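Local structure of AAEL008620-PA odorant-binding protein (Aedes aegypti, 5V13) at residues W21-P26 and A91-H96; F179-D184 and S253-I258; A32-L37 and E276-A281. The protein binds juvenile hormone specifically in the mosquito hemolymph, although it belongs to the odorant-binding protein family. One frame throughout, in Å; residues are numbered along the deposited sequence.

Interaction 1 of 3, residues W21-P26 and A91-H96; sequences WQPRTP and AESFFH
F94 turns its ring toward P23 and R24 with CG beside its own backbone N and opposite the carbonyl carbon (chi1 -70°). S93 uses another torsion: its OG lies opposite the backbone N (chi1 175°), which carries OG over the F94 ring. S93 CB meets P23 because the bond from CA to CB itself points toward the loop. The contact belongs to the all-helical odorant-binding protein fold. It sets the extended lead-in to helix 26-38 against the last turn of helix 84-94. Van der Waals contacts carry it. P23 CG lies 3.9 Å from S93 CB, and in an apolar contact P23 CB lies 3.9 Å from F94 CE2. The ring also borders a polar atom, as R24 O comes within 3.3 Å of F94 CE2 at an oblique approach. H145 donates to the same R24 O through NE2, and its ring meets that of F94 edge-to-face. S93 OG sits 3.4 Å above the F94 ring plane, over the ring centre.

The end of the R24 side chain leads away from the helix and folds back on its own segment. Its NE and NH2 both reach Q22 O, side-on and almost exactly in the guanidinium plane. This double grip fixes the rotation of the group. NH1 forms a salt bridge with E205. Q90, on helix 84-94, accepts a bond from R24 N through OE1, so the backbone too is tied to that helix. Next along the chain, T25 caps the start of helix 26-38 with its side chain, while Q28 OE1 accepts from T25 N. P26 packs on helix 151-158. Over one face of the arginine, W21 NE1 stands 3.2 Å above the guanidinium plane of R24, over its centre.

Interaction 2 of 3, residues F179-D184 and S253-I258; sequences FKWNED and SLVAVI
W181 reaches from an irregular loop onto V255 and I258 of helix 251-264. The contact lies in the helical part of the chain that holds helices 169-177, 190-199 and 251-264. It packs a loop on a helix: the loop joins helix 169-177 to helix 190-199, and V255 and I258 lie one turn apart on the same helix face.

The apolar contacts come first. I258 CG2 lies 3.8 Å from W181 CH2 and equally near CZ3, the outer atoms of the six-membered ring. The two side chains cross obliquely. V255 CG2 is looser, at 4.4 Å from W181 CZ2. The indole extends this far because CG is placed opposite the backbone N of W181 (chi1 -173°). V255 CG1 faces the loop further on, where it lies 4.1 Å from E183 CB. The W181 ring also meets that of F192, with the planes at about 45°, and P188 touches it as well. It is therefore buried between the loop and two helices.

Polar contacts lie around this patch. W181 N donates to E174 OE2, which ties the loop to helix 169-177. Beyond CB the E183 chain runs extended away from V255, and OE1 forms a salt bridge with R259. This residue is poorly ordered, so its carboxylate position is less certain. D178 of the third subunit packs against it.

The backbone of E183 has a left-handed helical conformation. E183 N stands 3.8 Å above the W181 ring plane, offset toward the rim.

Interaction 3 of 3, residues A32-L37 and E276-A281; sequences AYVRCL and EPWKSA. With JH3 (methyl (2E,6E)-9-[(2R)-3,3-dimethyloxiran-2-yl]-3,7-dimethylnona-2,6-dienoate), chain E.
The ester end of the juvenile hormone pocket is lined by L37 and W278, which touch each other as well as the ligand. L37 CD1 lies 3.9 Å from W278 CZ3, and the two side chains slide past each other in opposite directions. The same methyl comes within 3.5 Å of the ester oxygen O1 of JH3. W278 offers an edge to the hormone: the ester methyl CM lies in the ring plane, 3.9 Å from W278 CZ3. The first torsion of W278 (chi1 -42°) sets CG beside the backbone N and carries the ring nearer to helix 26-38. V34 CG2 adds a longer contact to W278 CZ3. A281 CB lies 3.9 Å from the carbonyl oxygen O2 of JH3.

In this odorant-binding protein fold, the pocket wall is shared by helices distant in sequence. Here helix 26-38, near the N-terminus, faces helix 278-286, the last of the chain. C36 fastens the first of these to helix 59-71 through its disulfide with C67. The F269 ring meets that of W278, with the planes at about 25°. P277, preceded by a cis peptide bond, lays its CD over the indole face and reaches L37 CD1 with CG. E276 OE2 accepts from S280 N in the first turn of helix 278-286, on the syn side of the carboxylate.

Y33 works along the chain of the hormone. Its CB is 3.5 Å from JH3 C2, and its ring is held by a bond from OH to F144 O. JH3 C5 stands 3.8 Å above the Y33 ring plane, over its centre.

Interaction 3 is buried and made almost wholly of apolar side chains and ligand. Interactions 1 and 2 are partly buried. Both set an irregular segment against a helix, whereas interaction 3 sets helix 26-38 against the start of helix 278-286 and the residues just before it. Interactions 1 and 3 share helix 26-38: P26 begins it and A32-L37 lie further along. Their nearest atoms are about 7 Å apart. Interaction 2 lies apart, its centre 30 Å from that of interaction 3. Its helix 251-264 precedes helix 278-286 in the chain. Charged groups flank interactions 1 and 2 through R24 and E183. From the segments of interaction 3 the ester meets carbon atoms; Y129 OH hydrogen-bonds the hormone.

Interaction 1 of 3, residues W21-P26 and A91-H96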
loop_
_atom_site.group_PDB
_atom_site.type_symbol
_atom_site.label_atom_id
_atom_site.label_comp_id
_atom_site.label_asym_id
_atom_site.label_seq_id
_atom_site.Cartn_x
_atom_site.Cartn_y
_atom_site.Cartn_z
ATOM N N TRP B 21 -24.273 -8.215 1.909
ATOM C CA TRP B 21 -23.280 -8.429 0.861
ATOM C C TRP B 21 -22.568 -7.132 0.509
ATOM O O TRP B 21 -23.204 -6.136 0.159
ATOM C CB TRP B 21 -23.973 -8.995 -0.376
ATOM C CG TRP B 21 -23.066 -9.395 -1.519
ATOM C CD1 TRP B 21 -22.566 -10.649 -1.784
ATOM C CD2 TRP B 21 -22.614 -8.549 -2.587
ATOM N NE1 TRP B 21 -21.807 -10.623 -2.948
ATOM C CE2 TRP B 21 -21.830 -9.348 -3.460
ATOM C CE3 TRP B 21 -22.787 -7.191 -2.884
ATOM C CZ2 TRP B 21 -21.219 -8.824 -4.605
ATOM C CZ3 TRP B 21 -22.194 -6.674 -4.022
ATOM C CH2 TRP B 21 -21.407 -7.489 -4.868
ATOM N N GLN B 22 -21.227 -7.156 0.575
ATOM C CA GLN B 22 -20.438 -5.981 0.256
ATOM C C GLN B 22 -19.822 -6.123 -1.130
ATOM O O GLN B 22 -19.568 -7.245 -1.582
ATOM C CB GLN B 22 -19.318 -5.777 1.290
ATOM C CG GLN B 22 -19.832 -5.482 2.700
ATOM C CD GLN B 22 -20.713 -4.265 2.714
ATOM O OE1 GLN B 22 -20.278 -3.171 2.343
ATOM N NE2 GLN B 22 -21.975 -4.443 3.113
ATOM N N PRO B 23 -19.550 -5.004 -1.806
ATOM C CA PRO B 23 -18.839 -5.065 -3.091
ATOM C C PRO B 23 -17.580 -5.914 -2.984
ATOM O O PRO B 23 -16.842 -5.843 -1.994
ATOM C CB PRO B 23 -18.501 -3.592 -3.381
ATOM C CG PRO B 23 -19.560 -2.831 -2.657
ATOM C CD PRO B 23 -19.843 -3.618 -1.404
ATOM N N ARG B 24 -17.365 -6.757 -3.997
ATOM C CA ARG B 24 -16.219 -7.654 -4.005
ATOM C C ARG B 24 -14.929 -6.849 -4.095
ATOM O O ARG B 24 -14.781 -5.996 -4.975
ATOM C CB ARG B 24 -16.313 -8.614 -5.195
ATOM C CG ARG B 24 -17.617 -9.473 -5.243
ATOM C CD ARG B 24 -17.752 -10.411 -4.033
ATOM N NE ARG B 24 -18.396 -9.809 -2.862
ATOM C CZ ARG B 24 -18.769 -10.503 -1.788
ATOM N NH1 ARG B 24 -18.563 -11.816 -1.742
ATOM N NH2 ARG B 24 -19.363 -9.902 -0.765
ATOM N N THR B 25 -13.992 -7.144 -3.201
ATOM C CA THR B 25 -12.644 -6.579 -3.263
ATOM C C THR B 25 -11.822 -7.280 -4.336
ATOM O O THR B 25 -12.210 -8.337 -4.835
ATOM C CB THR B 25 -11.951 -6.751 -1.920
ATOM O OG1 THR B 25 -11.712 -8.148 -1.705
ATOM C CG2 THR B 25 -12.796 -6.177 -0.798
ATOM N N PRO B 26 -10.657 -6.725 -4.695
ATOM C CA PRO B 26 -9.751 -7.465 -5.596
ATOM C C PRO B 26 -9.209 -8.740 -4.979
ATOM O O PRO B 26 -8.832 -9.648 -5.721
ATOM C CB PRO B 26 -8.630 -6.451 -5.891
ATOM C CG PRO B 26 -8.741 -5.408 -4.810
ATOM C CD PRO B 26 -10.198 -5.340 -4.468
ATOM N N ALA B 91 -21.125 -1.838 -9.288
ATOM C CA ALA B 91 -20.870 -0.745 -10.218
ATOM C C ALA B 91 -20.794 0.592 -9.494
ATOM O O ALA B 91 -19.947 1.433 -9.816
ATOM C CB ALA B 91 -21.950 -0.703 -11.295
ATOM N N GLU B 92 -21.660 0.803 -8.505
ATOM C CA GLU B 92 -21.626 2.062 -7.763
ATOM C C GLU B 92 -20.306 2.253 -7.024
ATOM O O GLU B 92 -19.828 3.386 -6.881
ATOM C CB GLU B 92 -22.804 2.118 -6.793
ATOM C CG GLU B 92 -24.147 2.255 -7.496
ATOM C CD GLU B 92 -25.347 2.191 -6.549
ATOM O OE1 GLU B 92 -26.463 2.579 -6.971
ATOM O OE2 GLU B 92 -25.186 1.733 -5.398
ATOM N N SER B 93 -19.695 1.165 -6.558
ATOM C CA SER B 93 -18.451 1.275 -5.811
ATOM C C SER B 93 -17.233 1.412 -6.715
ATOM O O SER B 93 -16.277 2.107 -6.352
ATOM C CB SER B 93 -18.280 0.064 -4.887
ATOM O OG SER B 93 -17.012 0.099 -4.246
ATOM N N PHE B 94 -17.229 0.755 -7.881
ATOM C CA PHE B 94 -15.987 0.566 -8.628
ATOM C C PHE B 94 -16.017 0.956 -10.102
ATOM O O PHE B 94 -15.011 0.744 -10.788
ATOM C CB PHE B 94 -15.515 -0.894 -8.541
ATOM C CG PHE B 94 -15.010 -1.302 -7.168
ATOM C CD1 PHE B 94 -13.895 -0.689 -6.609
ATOM C CD2 PHE B 94 -15.642 -2.305 -6.452
ATOM C CE1 PHE B 94 -13.439 -1.052 -5.344
ATOM C CE2 PHE B 94 -15.184 -2.693 -5.200
ATOM C CZ PHE B 94 -14.074 -2.062 -4.642
ATOM N N PHE B 95 -17.112 1.500 -10.623
ATOM C CA PHE B 95 -17.136 1.947 -12.018
ATOM C C PHE B 95 -17.321 3.461 -12.056
ATOM O O PHE B 95 -18.425 3.961 -11.809
ATOM C CB PHE B 95 -18.230 1.247 -12.825
ATOM C CG PHE B 95 -18.217 1.624 -14.278
ATOM C CD1 PHE B 95 -17.256 1.100 -15.129
ATOM C CD2 PHE B 95 -19.139 2.516 -14.785
ATOM C CE1 PHE B 95 -17.225 1.455 -16.470
ATOM C CE2 PHE B 95 -19.121 2.874 -16.121
ATOM C CZ PHE B 95 -18.160 2.344 -16.967
ATOM N N HIS B 96 -16.246 4.186 -12.391
ATOM C CA HIS B 96 -16.266 5.645 -12.446
ATOM C C HIS B 96 -15.894 6.197 -13.815
ATOM O O HIS B 96 -15.712 7.415 -13.951
ATOM C CB HIS B 96 -15.321 6.214 -11.389
ATOM C CG HIS B 96 -15.315 5.424 -10.120
ATOM N ND1 HIS B 96 -16.438 5.285 -9.330
ATOM C CD2 HIS B 96 -14.339 4.700 -9.520
ATOM C CE1 HIS B 96 -16.148 4.520 -8.291
ATOM N NE2 HIS B 96 -14.881 4.152 -8.384
#

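Interaction 2 of 3, residues F179-D184 and S253-I258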
loop_
_atom_site.group_PDB
_atom_site.type_symbol
_atom_site.label_atom_id
_atom_site.label_comp_id
_atom_site.label_asym_id
_atom_site.label_seq_id
_atom_site.Cartn_x
_atom_site.Cartn_y
_atom_site.Cartn_z
ATOM N N PHE B 179 -3.787 -7.785 17.342
ATOM C CA PHE B 179 -3.433 -8.998 18.067
ATOM C C PHE B 179 -2.155 -9.562 17.474
ATOM O O PHE B 179 -2.055 -9.724 16.259
ATOM C CB PHE B 179 -4.563 -10.042 17.991
ATOM C CG PHE B 179 -4.199 -11.379 18.583
ATOM C CD1 PHE B 179 -4.003 -11.510 19.952
ATOM C CD2 PHE B 179 -4.066 -12.505 17.782
ATOM C CE1 PHE B 179 -3.668 -12.740 20.510
ATOM C CE2 PHE B 179 -3.728 -13.739 18.342
ATOM C CZ PHE B 179 -3.523 -13.844 19.705
ATOM N N LYS B 180 -1.171 -9.838 18.320
ATOM C CA LYS B 180 0.034 -10.522 17.881
ATOM C C LYS B 180 -0.084 -11.993 18.257
ATOM O O LYS B 180 -0.273 -12.323 19.432
ATOM C CB LYS B 180 1.279 -9.885 18.494
ATOM C CG LYS B 180 1.465 -8.418 18.091
ATOM C CD LYS B 180 2.884 -7.935 18.382
ATOM C CE LYS B 180 2.899 -6.582 19.092
ATOM N NZ LYS B 180 2.595 -5.437 18.188
ATOM N N TRP B 181 0.022 -12.867 17.261
ATOM C CA TRP B 181 -0.125 -14.305 17.463
ATOM C C TRP B 181 1.253 -14.955 17.454
ATOM O O TRP B 181 1.976 -14.882 16.453
ATOM C CB TRP B 181 -1.022 -14.913 16.385
ATOM C CG TRP B 181 -1.366 -16.356 16.619
ATOM C CD1 TRP B 181 -1.814 -16.922 17.784
ATOM C CD2 TRP B 181 -1.311 -17.413 15.657
ATOM N NE1 TRP B 181 -2.030 -18.268 17.604
ATOM C CE2 TRP B 181 -1.728 -18.593 16.306
ATOM C CE3 TRP B 181 -0.940 -17.477 14.311
ATOM C CZ2 TRP B 181 -1.784 -19.823 15.650
ATOM C CZ3 TRP B 181 -0.996 -18.700 13.663
ATOM C CH2 TRP B 181 -1.418 -19.854 14.333
ATOM N N ASN B 182 1.613 -15.588 18.562
ATOM C CA ASN B 182 2.936 -16.170 18.725
ATOM C C ASN B 182 2.996 -17.644 18.351
ATOM O O ASN B 182 4.003 -18.298 18.647
ATOM C CB ASN B 182 3.414 -15.973 20.164
ATOM C CG ASN B 182 3.703 -14.522 20.476
ATOM O OD1 ASN B 182 4.245 -13.797 19.643
ATOM N ND2 ASN B 182 3.327 -14.086 21.670
ATOM N N GLU B 183 1.958 -18.174 17.699
ATOM C CA GLU B 183 1.904 -19.587 17.323
ATOM C C GLU B 183 2.211 -20.460 18.538
ATOM O O GLU B 183 3.001 -21.405 18.485
ATOM C CB GLU B 183 2.853 -19.867 16.155
ATOM C CG GLU B 183 2.679 -18.869 15.011
ATOM C CD GLU B 183 3.742 -18.984 13.935
ATOM O OE1 GLU B 183 3.374 -19.040 12.744
ATOM O OE2 GLU B 183 4.943 -19.009 14.278
ATOM N N ASP B 184 1.554 -20.116 19.648
ATOM C CA ASP B 184 1.942 -20.522 20.993
ATOM C C ASP B 184 0.812 -21.290 21.672
ATOM O O ASP B 184 -0.064 -21.840 20.996
ATOM C CB ASP B 184 2.322 -19.273 21.801
ATOM C CG ASP B 184 3.106 -19.593 23.055
ATOM O OD1 ASP B 184 3.455 -20.776 23.256
ATOM O OD2 ASP B 184 3.356 -18.660 23.847
ATOM N N SER B 253 -0.430 -29.927 15.283
ATOM C CA SER B 253 -0.882 -30.101 13.904
ATOM C C SER B 253 -1.663 -28.888 13.417
ATOM O O SER B 253 -1.472 -28.435 12.278
ATOM C CB SER B 253 -1.735 -31.362 13.768
ATOM O OG SER B 253 -0.945 -32.524 13.928
ATOM N N LEU B 254 -2.553 -28.348 14.256
ATOM C CA LEU B 254 -3.331 -27.185 13.832
ATOM C C LEU B 254 -2.429 -25.991 13.534
ATOM O O LEU B 254 -2.635 -25.288 12.539
ATOM C CB LEU B 254 -4.373 -26.819 14.889
ATOM C CG LEU B 254 -5.172 -25.542 14.617
ATOM C CD1 LEU B 254 -5.888 -25.622 13.258
ATOM C CD2 LEU B 254 -6.170 -25.294 15.758
ATOM N N VAL B 255 -1.420 -25.743 14.376
ATOM C CA VAL B 255 -0.501 -24.644 14.085
ATOM C C VAL B 255 0.214 -24.891 12.764
ATOM O O VAL B 255 0.345 -23.986 11.929
ATOM C CB VAL B 255 0.495 -24.441 15.241
ATOM C CG1 VAL B 255 1.602 -23.484 14.825
ATOM C CG2 VAL B 255 -0.213 -23.877 16.466
ATOM N N ALA B 256 0.654 -26.132 12.539
ATOM C CA ALA B 256 1.365 -26.461 11.307
ATOM C C ALA B 256 0.498 -26.211 10.080
ATOM O O ALA B 256 0.968 -25.640 9.087
ATOM C CB ALA B 256 1.834 -27.915 11.347
ATOM N N VAL B 257 -0.773 -26.628 10.128
ATOM C CA VAL B 257 -1.652 -26.456 8.977
ATOM C C VAL B 257 -1.889 -24.978 8.698
ATOM O O VAL B 257 -1.821 -24.538 7.544
ATOM C CB VAL B 257 -2.983 -27.206 9.182
ATOM C CG1 VAL B 257 -3.952 -26.864 8.050
ATOM C CG2 VAL B 257 -2.764 -28.717 9.269
ATOM N N ILE B 258 -2.179 -24.192 9.744
ATOM C CA ILE B 258 -2.410 -22.762 9.567
ATOM C C ILE B 258 -1.189 -22.096 8.945
ATOM O O ILE B 258 -1.312 -21.258 8.042
ATOM C CB ILE B 258 -2.789 -22.110 10.915
ATOM C CG1 ILE B 258 -4.174 -22.597 11.362
ATOM C CG2 ILE B 258 -2.736 -20.577 10.823
ATOM C CD1 ILE B 258 -4.609 -22.085 12.740
#

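Interaction 3 of 3, residues A32-L37 and E276-A281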
loop_
_atom_site.group_PDB
_atom_site.type_symbol
_atom_site.label_atom_id
_atom_site.label_comp_id
_atom_site.label_asym_id
_atom_site.label_seq_id
_atom_site.Cartn_x
_atom_site.Cartn_y
_atom_site.Cartn_z
ATOM N N ALA B 32 -11.681 -15.949 -6.491
ATOM C CA ALA B 32 -12.667 -16.673 -7.282
ATOM C C ALA B 32 -12.123 -17.015 -8.663
ATOM O O ALA B 32 -12.288 -18.150 -9.140
ATOM C CB ALA B 32 -13.948 -15.845 -7.398
ATOM N N TYR B 33 -11.477 -16.050 -9.332
ATOM C CA TYR B 33 -10.959 -16.320 -10.679
ATOM C C TYR B 33 -9.943 -17.461 -10.667
ATOM O O TYR B 33 -9.981 -18.360 -11.520
ATOM C CB TYR B 33 -10.309 -15.063 -11.282
ATOM C CG TYR B 33 -11.201 -13.836 -11.385
ATOM C CD1 TYR B 33 -12.587 -13.946 -11.377
ATOM C CD2 TYR B 33 -10.640 -12.567 -11.492
ATOM C CE1 TYR B 33 -13.400 -12.799 -11.465
ATOM C CE2 TYR B 33 -11.426 -11.434 -11.589
ATOM C CZ TYR B 33 -12.799 -11.550 -11.575
ATOM O OH TYR B 33 -13.565 -10.409 -11.649
ATOM N N VAL B 34 -9.005 -17.419 -9.721
ATOM C CA VAL B 34 -7.927 -18.406 -9.687
ATOM C C VAL B 34 -8.454 -19.775 -9.256
ATOM O O VAL B 34 -8.103 -20.815 -9.847
ATOM C CB VAL B 34 -6.791 -17.914 -8.767
ATOM C CG1 VAL B 34 -5.775 -19.038 -8.551
ATOM C CG2 VAL B 34 -6.124 -16.684 -9.373
ATOM N N ARG B 35 -9.292 -19.810 -8.213
ATOM C CA ARG B 35 -9.757 -21.107 -7.720
ATOM C C ARG B 35 -10.673 -21.791 -8.726
ATOM O O ARG B 35 -10.593 -23.012 -8.912
ATOM C CB ARG B 35 -10.466 -20.964 -6.374
ATOM C CG ARG B 35 -9.514 -20.658 -5.213
ATOM C CD ARG B 35 -8.540 -21.820 -4.935
ATOM N NE ARG B 35 -9.251 -23.031 -4.523
ATOM C CZ ARG B 35 -9.513 -23.355 -3.258
ATOM N NH1 ARG B 35 -9.119 -22.562 -2.272
ATOM N NH2 ARG B 35 -10.171 -24.470 -2.979
ATOM N N CYS B 36 -11.550 -21.028 -9.388
ATOM C CA CYS B 36 -12.382 -21.629 -10.429
ATOM C C CYS B 36 -11.560 -22.066 -11.643
ATOM O O CYS B 36 -11.925 -23.041 -12.317
ATOM C CB CYS B 36 -13.488 -20.655 -10.842
ATOM S SG CYS B 36 -14.724 -20.419 -9.507
ATOM N N LEU B 37 -10.458 -21.371 -11.946
ATOM C CA LEU B 37 -9.588 -21.816 -13.041
ATOM C C LEU B 37 -8.928 -23.151 -12.715
ATOM O O LEU B 37 -8.911 -24.073 -13.545
ATOM C CB LEU B 37 -8.518 -20.761 -13.338
ATOM C CG LEU B 37 -8.885 -19.641 -14.315
ATOM C CD1 LEU B 37 -7.810 -18.553 -14.322
ATOM C CD2 LEU B 37 -9.055 -20.221 -15.720
ATOM N N GLU B 276 0.960 -20.090 -19.291
ATOM C CA GLU B 276 -0.441 -19.778 -19.512
ATOM C C GLU B 276 -1.308 -20.525 -18.509
ATOM O O GLU B 276 -0.918 -21.586 -18.006
ATOM C CB GLU B 276 -0.835 -20.145 -20.942
ATOM C CG GLU B 276 -0.134 -19.309 -22.021
ATOM C CD GLU B 276 -0.589 -17.852 -22.033
ATOM O OE1 GLU B 276 -0.126 -17.090 -22.899
ATOM O OE2 GLU B 276 -1.413 -17.457 -21.179
ATOM N N PRO B 277 -2.512 -20.010 -18.187
ATOM C CA PRO B 277 -3.143 -18.793 -18.720
ATOM C C PRO B 277 -2.675 -17.509 -18.037
ATOM O O PRO B 277 -3.176 -16.440 -18.373
ATOM C CB PRO B 277 -4.628 -19.030 -18.444
ATOM C CG PRO B 277 -4.634 -19.824 -17.168
ATOM C CD PRO B 277 -3.411 -20.730 -17.267
ATOM N N TRP B 278 -1.719 -17.622 -17.113
ATOM C CA TRP B 278 -1.350 -16.477 -16.277
ATOM C C TRP B 278 -0.741 -15.346 -17.100
ATOM O O TRP B 278 -1.051 -14.170 -16.870
ATOM C CB TRP B 278 -0.394 -16.930 -15.168
ATOM C CG TRP B 278 -0.824 -18.239 -14.572
ATOM C CD1 TRP B 278 -0.144 -19.419 -14.619
ATOM C CD2 TRP B 278 -2.062 -18.515 -13.899
ATOM N NE1 TRP B 278 -0.865 -20.405 -13.994
ATOM C CE2 TRP B 278 -2.048 -19.878 -13.548
ATOM C CE3 TRP B 278 -3.170 -17.736 -13.539
ATOM C CZ2 TRP B 278 -3.098 -20.485 -12.865
ATOM C CZ3 TRP B 278 -4.223 -18.347 -12.869
ATOM C CH2 TRP B 278 -4.173 -19.704 -12.532
ATOM N N LYS B 279 0.118 -15.675 -18.066
ATOM C CA LYS B 279 0.748 -14.631 -18.871
ATOM C C LYS B 279 -0.291 -13.869 -19.676
ATOM O O LYS B 279 -0.286 -12.630 -19.708
ATOM C CB LYS B 279 1.811 -15.232 -19.801
ATOM C CG LYS B 279 2.470 -14.184 -20.690
ATOM C CD LYS B 279 2.930 -14.759 -22.015
ATOM C CE LYS B 279 4.088 -15.710 -21.812
ATOM N NZ LYS B 279 4.247 -16.668 -22.939
ATOM N N SER B 280 -1.202 -14.593 -20.333
ATOM C CA SER B 280 -2.240 -13.921 -21.103
ATOM C C SER B 280 -3.132 -13.077 -20.212
ATOM O O SER B 280 -3.620 -12.025 -20.641
ATOM C CB SER B 280 -3.080 -14.936 -21.869
ATOM O OG SER B 280 -2.359 -15.391 -22.996
ATOM N N ALA B 281 -3.377 -13.533 -18.985
ATOM C CA ALA B 281 -4.255 -12.797 -18.084
ATOM C C ALA B 281 -3.667 -11.434 -17.752
ATOM O O ALA B 281 -4.375 -10.415 -17.761
ATOM C CB ALA B 281 -4.482 -13.594 -16.799
HETATM C C1 JH3 E . -8.058 -14.229 -14.226
HETATM O O2 JH3 E . -7.554 -13.138 -14.418
HETATM O O1 JH3 E . -7.266 -15.231 -13.560
HETATM C CM JH3 E . -5.966 -14.873 -13.086
HETATM C C2 JH3 E . -9.436 -14.591 -14.609
HETATM C C3 JH3 E . -10.326 -13.829 -15.249
HETATM C "C3'" JH3 E . -10.056 -12.424 -15.710
HETATM C C4 JH3 E . -11.683 -14.444 -15.495
HETATM C C5 JH3 E . -12.762 -13.409 -15.193
HETATM C C6 JH3 E . -14.086 -14.111 -14.988
HETATM C C7 JH3 E . -14.997 -14.251 -15.962
HETATM C "C7'" JH3 E . -14.727 -13.742 -17.353
HETATM C C8 JH3 E . -16.298 -14.968 -15.634
HETATM C C9 JH3 E . -17.523 -14.048 -15.778
HETATM C CA JH3 E . -17.354 -12.725 -15.035
HETATM O O3 JH3 E . -18.557 -11.923 -15.018
HETATM C CB JH3 E . -18.218 -12.562 -13.786
HETATM C "CB'" JH3 E . -17.545 -11.702 -12.710
HETATM C CC JH3 E . -19.200 -13.653 -13.386
#